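Local coordinates for Serine/threonine/tyrosine-interacting protein (Homo sapiens, PDB 2R0B) that is a catalytically inactive dual-specificity-type phosphatase that holds ERK1 and ERK2 in the nucleus and keeps FBXW7 from joining its SCF ubiquitin ligase, at residues A[107-112]-A[121-126]. Numbering follows the deposited sequence.
With SO4 (sulfate ion), chain C.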
loop_
_atom_site.group_PDB
_atom_site.type_symbol
_atom_site.label_atom_id
_atom_site.label_comp_id
_atom_site.label_asym_id
_atom_site.label_seq_id
_atom_site.Cartn_x
_atom_site.Cartn_y
_atom_site.Cartn_z
ATOM N N PHE A 107 -0.496 2.656 -4.244
ATOM C CA PHE A 107 -0.142 3.413 -3.054
ATOM C C PHE A 107 1.337 3.229 -2.651
ATOM O O PHE A 107 1.980 4.187 -2.209
ATOM C CB PHE A 107 -1.117 3.103 -1.899
ATOM C CG PHE A 107 -2.379 3.907 -1.978
ATOM C CD1 PHE A 107 -2.393 5.234 -1.541
ATOM C CD2 PHE A 107 -3.523 3.379 -2.593
ATOM C CE1 PHE A 107 -3.558 5.998 -1.655
ATOM C CE2 PHE A 107 -4.676 4.141 -2.724
ATOM C CZ PHE A 107 -4.695 5.452 -2.246
ATOM N N VAL A 108 1.885 2.028 -2.874
ATOM C CA VAL A 108 3.301 1.794 -2.515
ATOM C C VAL A 108 4.191 2.517 -3.526
ATOM O O VAL A 108 5.244 3.096 -3.170
ATOM C CB VAL A 108 3.607 0.280 -2.410
ATOM C CG1 VAL A 108 5.105 0.015 -2.469
ATOM C CG2 VAL A 108 2.991 -0.314 -1.100
ATOM N N ILE A 109 3.749 2.515 -4.785
ATOM C CA ILE A 109 4.488 3.206 -5.860
ATOM C C ILE A 109 4.505 4.713 -5.625
ATOM O O ILE A 109 5.515 5.363 -5.857
ATOM C CB ILE A 109 3.982 2.805 -7.278
ATOM C CG1 ILE A 109 4.427 1.346 -7.565
ATOM C CG2 ILE A 109 4.487 3.814 -8.368
ATOM C CD1 ILE A 109 3.634 0.569 -8.643
ATOM N N ALA A 110 3.392 5.277 -5.169
ATOM C CA ALA A 110 3.351 6.714 -4.937
ATOM C C ALA A 110 4.378 7.112 -3.879
ATOM O O ALA A 110 5.093 8.100 -4.040
ATOM C CB ALA A 110 1.956 7.136 -4.495
ATOM N N TYR A 111 4.447 6.309 -2.814
ATOM C CA TYR A 111 5.379 6.549 -1.730
ATOM C C TYR A 111 6.802 6.492 -2.278
ATOM O O TYR A 111 7.623 7.355 -1.957
ATOM C CB TYR A 111 5.172 5.550 -0.569
ATOM C CG TYR A 111 6.170 5.788 0.534
ATOM C CD1 TYR A 111 5.976 6.805 1.481
ATOM C CD2 TYR A 111 7.364 5.075 0.563
ATOM C CE1 TYR A 111 6.925 7.052 2.474
ATOM C CE2 TYR A 111 8.322 5.320 1.540
ATOM C CZ TYR A 111 8.094 6.294 2.488
ATOM O OH TYR A 111 9.087 6.515 3.408
ATOM N N ILE A 112 7.076 5.498 -3.120
ATOM C CA ILE A 112 8.448 5.300 -3.647
ATOM C C ILE A 112 8.862 6.414 -4.599
ATOM O O ILE A 112 9.983 6.945 -4.510
ATOM C CB ILE A 112 8.595 3.941 -4.349
ATOM C CG1 ILE A 112 8.542 2.832 -3.323
ATOM C CG2 ILE A 112 9.932 3.894 -5.192
ATOM C CD1 ILE A 112 8.329 1.448 -3.923
ATOM N N ARG A 121 7.819 4.610 -14.321
ATOM C CA ARG A 121 8.310 3.389 -14.929
ATOM C C ARG A 121 9.378 2.683 -14.088
ATOM O O ARG A 121 9.405 1.459 -14.011
ATOM C CB ARG A 121 8.821 3.664 -16.339
ATOM C CG ARG A 121 10.085 4.467 -16.421
ATOM C CD ARG A 121 10.412 4.771 -17.863
ATOM N NE ARG A 121 9.350 5.531 -18.529
ATOM C CZ ARG A 121 9.467 6.044 -19.751
ATOM N NH1 ARG A 121 10.599 5.877 -20.431
ATOM N NH2 ARG A 121 8.463 6.724 -20.292
ATOM N N ASP A 122 10.248 3.465 -13.458
ATOM C CA ASP A 122 11.338 2.906 -12.655
ATOM C C ASP A 122 10.859 2.400 -11.293
ATOM O O ASP A 122 11.336 1.373 -10.793
ATOM C CB ASP A 122 12.432 3.955 -12.509
ATOM C CG ASP A 122 13.007 4.346 -13.857
ATOM O OD1 ASP A 122 13.390 3.427 -14.610
ATOM O OD2 ASP A 122 13.032 5.558 -14.177
ATOM N N ALA A 123 9.921 3.130 -10.687
ATOM C CA ALA A 123 9.301 2.678 -9.442
ATOM C C ALA A 123 8.453 1.432 -9.690
ATOM O O ALA A 123 8.506 0.488 -8.907
ATOM C CB ALA A 123 8.448 3.814 -8.821
ATOM N N PHE A 124 7.718 1.404 -10.800
ATOM C CA PHE A 124 6.922 0.225 -11.118
ATOM C C PHE A 124 7.853 -0.991 -11.294
ATOM O O PHE A 124 7.638 -2.042 -10.711
ATOM C CB PHE A 124 6.031 0.434 -12.342
ATOM C CG PHE A 124 5.407 -0.844 -12.845
ATOM C CD1 PHE A 124 4.216 -1.314 -12.288
ATOM C CD2 PHE A 124 6.042 -1.605 -13.824
ATOM C CE1 PHE A 124 3.647 -2.516 -12.710
ATOM C CE2 PHE A 124 5.461 -2.807 -14.278
ATOM C CZ PHE A 124 4.278 -3.265 -13.716
ATOM N N ALA A 125 8.925 -0.826 -12.058
ATOM C CA ALA A 125 9.878 -1.929 -12.262
ATOM C C ALA A 125 10.512 -2.440 -10.955
ATOM O O ALA A 125 10.706 -3.647 -10.759
ATOM C CB ALA A 125 10.955 -1.509 -13.284
ATOM N N TYR A 126 10.822 -1.512 -10.060
ATOM C CA TYR A 126 11.455 -1.824 -8.789
ATOM C C TYR A 126 10.508 -2.700 -7.966
ATOM O O TYR A 126 10.904 -3.713 -7.373
ATOM C CB TYR A 126 11.810 -0.517 -8.048
ATOM C CG TYR A 126 12.303 -0.787 -6.673
ATOM C CD1 TYR A 126 13.666 -0.892 -6.420
ATOM C CD2 TYR A 126 11.406 -0.993 -5.611
ATOM C CE1 TYR A 126 14.128 -1.166 -5.147
ATOM C CE2 TYR A 126 11.860 -1.280 -4.331
ATOM C CZ TYR A 126 13.208 -1.361 -4.101
ATOM O OH TYR A 126 13.660 -1.661 -2.838
HETATM S S SO4 C . 7.071 7.979 -16.866
HETATM O O1 SO4 C . 8.078 9.047 -17.016
HETATM O O2 SO4 C . 6.015 8.610 -16.082
HETATM O O3 SO4 C . 6.629 7.552 -18.183
HETATM O O4 SO4 C . 7.721 6.889 -16.154
#
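Ile109 and Ile112 share one shape: in each, CG2 stands anti to the backbone N while CG1 runs anti to the carbonyl carbon (chi1 near -70° in both), which turns both CG2 methyls onto the CB of Ala123. That CB lies 4.0 Å from Ile109 CG2 and 3.9 Å from Ile112 CG2, a single methyl lying against two branched side chains three residues apart. The delta methyls part company. Ile109 CD1 reaches the edge of the Phe124 ring, near the ring plane and 4.1 Å from Phe124 CD1; Ile112 CD1 approaches Tyr126 obliquely, 4.3 Å from Tyr126 CD2. No hydrogen bond links the segments, and the Ile109 and Ala123 CA atoms are 6.0 Å apart, a closeness consistent with the small alanine side chain. On the same helix but away from this interface, a sulfate, probably from the crystallisation liquor, sits at Arg121. Arg121 N donates to sulfate O4 at 2.9 Å, nearly straight at 164°. Arg121 NH2 donates to sulfate O3 at 2.9 Å, and NE adds a bond to O4 and a weak one to O3. Gln145 of helix 138-152 also binds this ion. The contact joins consecutive helices 103-116 and 120-130 of the dual-specificity phosphatase domain, their local axes crossing at 123° and 9.4 Å. Val127, farther along helix 120-130, touches both isoleucines, helix 76-88 packs against Ala110 and Tyr111, and strand 7-10 meets Ile112, its Ile9 O accepting a hydrogen bond from Tyr126 OH.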